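Protein LRIM1 (Anopheles gambiae, PDB 3O53) pairs with the related leucine-rich repeat protein APL1C in a complex that regulates complement-like immunity in the mosquito, this chain being its leucine-rich repeat domain. Local coordinates at residues 216-227 against 238-249. Numbering follows the deposited sequence.
Sequences VTWISLRNNKLV and NLEHFDLRGNGF
Trp218 and His241 stack in parallel-displaced fashion across two neighbouring strands of the leucine-rich repeat solenoid, 218-220 and 241-243. The five-membered ring of Trp218 and the imidazole are inclined by only 6° with centroids 3.6 Å apart, and Trp218 NE1 sits over the middle of the imidazole. Both CG atoms stand anti to their backbone N, which sends the two rings out the same way from the sheet. The strand axes, nearly parallel in direction, mark the parallel pairing of successive repeats, and Ile219 N to His241 O and Asp243 N to Ile219 O are two of the ladder's hydrogen bonds.

Further along the face bearing the rings, the guanidinium of Arg222 lies flat on that of Arg245, centres 3.7 Å apart and planes at 21°. Asp243 probably eases the closeness of these like charges: it takes Arg245 NE on OD1 and, at 2.9 Å, Arg245 NH2 on OD2, a side-on salt bridge. Arg245 N also reaches OD1, closing an Asx turn, and the two donors approach from opposite faces of the carboxylate.

On the opposite face, Ile219 CG2 meets Phe242 CD1 at 3.5 Å, and beyond the strands Leu226 CB packs against Phe249 CE1, both within the apolar interior. Helix 262-276 borders the end strand 241-243, Lys274 NZ bonding to His241 ND1 and Leu275 touching Asp243 and Arg245.

Asn247 belongs to the asparagine ladder of such repeats. Asn247 ND2 donates to Leu221 O at 3.1 Å and also to Leu244 O. Asn247 OD1 accepts from Leu226 N at 3.0 Å, a nearly straight bond (173°) whose donor stands above the amide carbonyl plane, off the lone pairs of OD1.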
loop_
_atom_site.group_PDB
_atom_site.type_symbol
_atom_site.label_atom_id
_atom_site.label_comp_id
_atom_site.label_asym_id
_atom_site.label_seq_id
_atom_site.Cartn_x
_atom_site.Cartn_y
_atom_site.Cartn_z
ATOM N N VAL A 216 16.362 -3.189 0.809
ATOM C CA VAL A 216 15.236 -4.087 1.068
ATOM C C VAL A 216 15.645 -5.549 1.144
ATOM O O VAL A 216 16.680 -5.949 0.617
ATOM C CB VAL A 216 14.139 -3.972 -0.018
ATOM C CG1 VAL A 216 13.505 -2.593 0.019
ATOM C CG2 VAL A 216 14.727 -4.270 -1.391
ATOM N N THR A 217 14.801 -6.332 1.811
ATOM C CA THR A 217 14.930 -7.777 1.864
ATOM C C THR A 217 14.137 -8.417 0.736
ATOM O O THR A 217 14.529 -9.436 0.184
ATOM C CB THR A 217 14.383 -8.298 3.211
ATOM O OG1 THR A 217 15.133 -7.709 4.281
ATOM C CG2 THR A 217 14.478 -9.815 3.295
ATOM N N TRP A 218 13.014 -7.800 0.384
ATOM C CA TRP A 218 12.065 -8.400 -0.543
ATOM C C TRP A 218 11.640 -7.318 -1.526
ATOM O O TRP A 218 11.208 -6.248 -1.108
ATOM C CB TRP A 218 10.864 -8.903 0.265
ATOM C CG TRP A 218 9.862 -9.805 -0.431
ATOM C CD1 TRP A 218 9.689 -11.145 -0.222
ATOM C CD2 TRP A 218 8.849 -9.415 -1.377
ATOM N NE1 TRP A 218 8.658 -11.617 -1.004
ATOM C CE2 TRP A 218 8.124 -10.578 -1.713
ATOM C CE3 TRP A 218 8.502 -8.200 -1.981
ATOM C CZ2 TRP A 218 7.069 -10.561 -2.629
ATOM C CZ3 TRP A 218 7.448 -8.183 -2.887
ATOM C CH2 TRP A 218 6.744 -9.355 -3.203
ATOM N N ILE A 219 11.797 -7.573 -2.823
ATOM C CA ILE A 219 11.309 -6.641 -3.823
ATOM C C ILE A 219 10.776 -7.401 -5.029
ATOM O O ILE A 219 11.366 -8.389 -5.463
ATOM C CB ILE A 219 12.397 -5.646 -4.272
ATOM C CG1 ILE A 219 11.836 -4.683 -5.327
ATOM C CG2 ILE A 219 13.599 -6.374 -4.848
ATOM C CD1 ILE A 219 12.797 -3.589 -5.721
ATOM N N SER A 220 9.655 -6.933 -5.568
ATOM C CA SER A 220 9.105 -7.510 -6.791
ATOM C C SER A 220 8.670 -6.435 -7.780
ATOM O O SER A 220 7.955 -5.497 -7.431
ATOM C CB SER A 220 7.908 -8.402 -6.479
ATOM O OG SER A 220 7.402 -8.973 -7.674
ATOM N N LEU A 221 9.143 -6.565 -9.007
ATOM C CA LEU A 221 8.594 -5.822 -10.121
ATOM C C LEU A 221 8.076 -6.835 -11.142
ATOM O O LEU A 221 8.080 -6.586 -12.342
ATOM C CB LEU A 221 9.654 -4.899 -10.735
ATOM C CG LEU A 221 9.863 -3.553 -10.023
ATOM C CD1 LEU A 221 10.585 -3.744 -8.695
ATOM C CD2 LEU A 221 10.640 -2.579 -10.910
ATOM N N ARG A 222 7.612 -7.981 -10.652
ATOM C CA ARG A 222 7.095 -9.017 -11.536
ATOM C C ARG A 222 5.942 -8.497 -12.378
ATOM O O ARG A 222 5.145 -7.696 -11.902
ATOM C CB ARG A 222 6.616 -10.227 -10.724
ATOM C CG ARG A 222 5.955 -11.304 -11.578
ATOM C CD ARG A 222 5.208 -12.302 -10.719
ATOM N NE ARG A 222 4.766 -13.473 -11.471
ATOM C CZ ARG A 222 3.915 -14.377 -10.993
ATOM N NH1 ARG A 222 3.412 -14.229 -9.772
ATOM N NH2 ARG A 222 3.568 -15.426 -11.726
ATOM N N ASN A 223 5.852 -8.955 -13.629
ATOM C CA ASN A 223 4.711 -8.627 -14.491
ATOM C C ASN A 223 4.490 -7.130 -14.646
ATOM O O ASN A 223 3.358 -6.634 -14.609
ATOM C CB ASN A 223 3.439 -9.327 -14.004
ATOM C CG ASN A 223 3.461 -10.827 -14.310
ATOM O OD1 ASN A 223 4.389 -11.313 -14.943
ATOM N ND2 ASN A 223 2.458 -11.553 -13.856
ATOM N N ASN A 224 5.590 -6.417 -14.825
ATOM C CA ASN A 224 5.522 -5.070 -15.352
ATOM C C ASN A 224 5.819 -5.147 -16.852
ATOM O O ASN A 224 5.449 -6.123 -17.495
ATOM C CB ASN A 224 6.486 -4.163 -14.601
ATOM C CG ASN A 224 5.876 -3.631 -13.309
ATOM O OD1 ASN A 224 5.455 -2.486 -13.244
ATOM N ND2 ASN A 224 5.798 -4.481 -12.288
ATOM N N LYS A 225 6.467 -4.132 -17.409
ATOM C CA LYS A 225 6.838 -4.147 -18.821
ATOM C C LYS A 225 8.261 -3.660 -18.971
ATOM O O LYS A 225 8.580 -2.922 -19.904
ATOM C CB LYS A 225 5.886 -3.257 -19.625
ATOM C CG LYS A 225 4.432 -3.630 -19.407
ATOM C CD LYS A 225 3.520 -2.999 -20.428
ATOM C CE LYS A 225 2.859 -1.768 -19.878
ATOM N NZ LYS A 225 1.522 -1.612 -20.489
ATOM N N LEU A 226 9.116 -4.076 -18.039
ATOM C CA LEU A 226 10.477 -3.565 -17.980
ATOM C C LEU A 226 11.285 -3.951 -19.210
ATOM O O LEU A 226 11.307 -5.107 -19.618
ATOM C CB LEU A 226 11.193 -4.085 -16.732
ATOM C CG LEU A 226 10.623 -3.629 -15.390
ATOM C CD1 LEU A 226 11.376 -4.309 -14.255
ATOM C CD2 LEU A 226 10.673 -2.089 -15.241
ATOM N N VAL A 227 11.967 -2.967 -19.782
ATOM C CA VAL A 227 12.889 -3.204 -20.883
ATOM C C VAL A 227 14.326 -2.993 -20.401
ATOM O O VAL A 227 15.233 -3.738 -20.768
ATOM C CB VAL A 227 12.620 -2.240 -22.052
ATOM C CG1 VAL A 227 13.474 -2.618 -23.248
ATOM C CG2 VAL A 227 11.133 -2.234 -22.423
ATOM N N ASN A 238 21.152 -7.671 2.500
ATOM C CA ASN A 238 19.839 -7.935 3.086
ATOM C C ASN A 238 18.916 -8.650 2.112
ATOM O O ASN A 238 18.003 -9.364 2.513
ATOM C CB ASN A 238 19.170 -6.626 3.502
ATOM C CG ASN A 238 19.837 -5.985 4.688
ATOM O OD1 ASN A 238 20.489 -6.658 5.483
ATOM N ND2 ASN A 238 19.674 -4.674 4.822
ATOM N N LEU A 239 19.150 -8.435 0.826
ATOM C CA LEU A 239 18.250 -8.917 -0.209
ATOM C C LEU A 239 18.129 -10.444 -0.185
ATOM O O LEU A 239 19.123 -11.147 -0.304
ATOM C CB LEU A 239 18.757 -8.441 -1.569
ATOM C CG LEU A 239 17.853 -8.678 -2.778
ATOM C CD1 LEU A 239 16.657 -7.725 -2.749
ATOM C CD2 LEU A 239 18.645 -8.513 -4.072
ATOM N N GLU A 240 16.906 -10.951 -0.023
ATOM C CA GLU A 240 16.650 -12.399 -0.029
ATOM C C GLU A 240 15.626 -12.803 -1.100
ATOM O O GLU A 240 15.493 -13.977 -1.423
ATOM C CB GLU A 240 16.116 -12.848 1.327
ATOM C CG GLU A 240 16.985 -12.480 2.510
ATOM C CD GLU A 240 16.330 -12.836 3.839
ATOM O OE1 GLU A 240 15.163 -13.289 3.826
ATOM O OE2 GLU A 240 16.980 -12.661 4.893
ATOM N N HIS A 241 14.887 -11.836 -1.634
ATOM C CA HIS A 241 13.813 -12.137 -2.580
ATOM C C HIS A 241 13.792 -11.034 -3.630
ATOM O O HIS A 241 13.645 -9.854 -3.307
ATOM C CB HIS A 241 12.467 -12.249 -1.841
ATOM C CG HIS A 241 11.287 -12.484 -2.740
ATOM N ND1 HIS A 241 10.628 -13.695 -2.806
ATOM C CD2 HIS A 241 10.637 -11.659 -3.599
ATOM C CE1 HIS A 241 9.625 -13.609 -3.663
ATOM N NE2 HIS A 241 9.613 -12.385 -4.164
ATOM N N PHE A 242 13.980 -11.420 -4.884
ATOM C CA PHE A 242 14.158 -10.472 -5.961
ATOM C C PHE A 242 13.443 -11.038 -7.179
ATOM O O PHE A 242 13.908 -12.001 -7.784
ATOM C CB PHE A 242 15.659 -10.286 -6.224
ATOM C CG PHE A 242 15.992 -9.203 -7.218
ATOM C CD1 PHE A 242 16.129 -7.886 -6.814
ATOM C CD2 PHE A 242 16.207 -9.515 -8.551
ATOM C CE1 PHE A 242 16.457 -6.898 -7.729
ATOM C CE2 PHE A 242 16.539 -8.537 -9.468
ATOM C CZ PHE A 242 16.667 -7.227 -9.066
ATOM N N ASP A 243 12.309 -10.438 -7.541
ATOM C CA ASP A 243 11.438 -11.022 -8.563
ATOM C C ASP A 243 11.159 -10.047 -9.711
ATOM O O ASP A 243 10.348 -9.129 -9.572
ATOM C CB ASP A 243 10.121 -11.448 -7.912
ATOM C CG ASP A 243 9.262 -12.303 -8.816
ATOM O OD1 ASP A 243 9.598 -12.434 -10.006
ATOM O OD2 ASP A 243 8.234 -12.834 -8.332
ATOM N N LEU A 244 11.822 -10.274 -10.844
ATOM C CA LEU A 244 11.617 -9.478 -12.052
ATOM C C LEU A 244 11.057 -10.335 -13.176
ATOM O O LEU A 244 11.274 -10.042 -14.352
ATOM C CB LEU A 244 12.936 -8.871 -12.527
ATOM C CG LEU A 244 13.706 -8.007 -11.544
ATOM C CD1 LEU A 244 14.901 -7.376 -12.237
ATOM C CD2 LEU A 244 12.804 -6.941 -10.943
ATOM N N ARG A 245 10.373 -11.419 -12.819
ATOM C CA ARG A 245 9.753 -12.281 -13.812
ATOM C C ARG A 245 8.687 -11.508 -14.582
ATOM O O ARG A 245 8.168 -10.520 -14.083
ATOM C CB ARG A 245 9.097 -13.484 -13.133
ATOM C CG ARG A 245 10.064 -14.511 -12.573
ATOM C CD ARG A 245 9.277 -15.617 -11.911
ATOM N NE ARG A 245 8.433 -15.079 -10.845
ATOM C CZ ARG A 245 7.345 -15.669 -10.361
ATOM N NH1 ARG A 245 6.931 -16.833 -10.843
ATOM N NH2 ARG A 245 6.665 -15.083 -9.387
ATOM N N GLY A 246 8.379 -11.956 -15.797
ATOM C CA GLY A 246 7.244 -11.445 -16.543
ATOM C C GLY A 246 7.450 -10.107 -17.242
ATOM O O GLY A 246 6.487 -9.430 -17.574
ATOM N N ASN A 247 8.696 -9.716 -17.463
ATOM C CA ASN A 247 8.973 -8.443 -18.111
ATOM C C ASN A 247 9.444 -8.641 -19.568
ATOM O O ASN A 247 9.191 -9.683 -20.150
ATOM C CB ASN A 247 9.958 -7.657 -17.257
ATOM C CG ASN A 247 9.294 -7.088 -16.010
ATOM O OD1 ASN A 247 8.392 -6.264 -16.115
ATOM N ND2 ASN A 247 9.719 -7.543 -14.829
ATOM N N GLY A 248 10.099 -7.647 -20.160
ATOM C CA GLY A 248 10.575 -7.769 -21.535
ATOM C C GLY A 248 11.978 -7.214 -21.695
ATOM O O GLY A 248 12.209 -6.313 -22.494
ATOM N N PHE A 249 12.923 -7.756 -20.934
ATOM C CA PHE A 249 14.252 -7.161 -20.826
ATOM C C PHE A 249 15.072 -7.252 -22.105
ATOM O O PHE A 249 14.994 -8.233 -22.832
ATOM C CB PHE A 249 15.056 -7.855 -19.724
ATOM C CG PHE A 249 14.573 -7.557 -18.344
ATOM C CD1 PHE A 249 14.644 -6.272 -17.835
ATOM C CD2 PHE A 249 14.071 -8.571 -17.542
ATOM C CE1 PHE A 249 14.203 -5.996 -16.558
ATOM C CE2 PHE A 249 13.624 -8.301 -16.260
ATOM C CZ PHE A 249 13.688 -7.013 -15.768
HETATM O O HOH W 1 17.572 -9.787 5.086
HETATM O O HOH W 2 5.888 -7.727 -19.787
#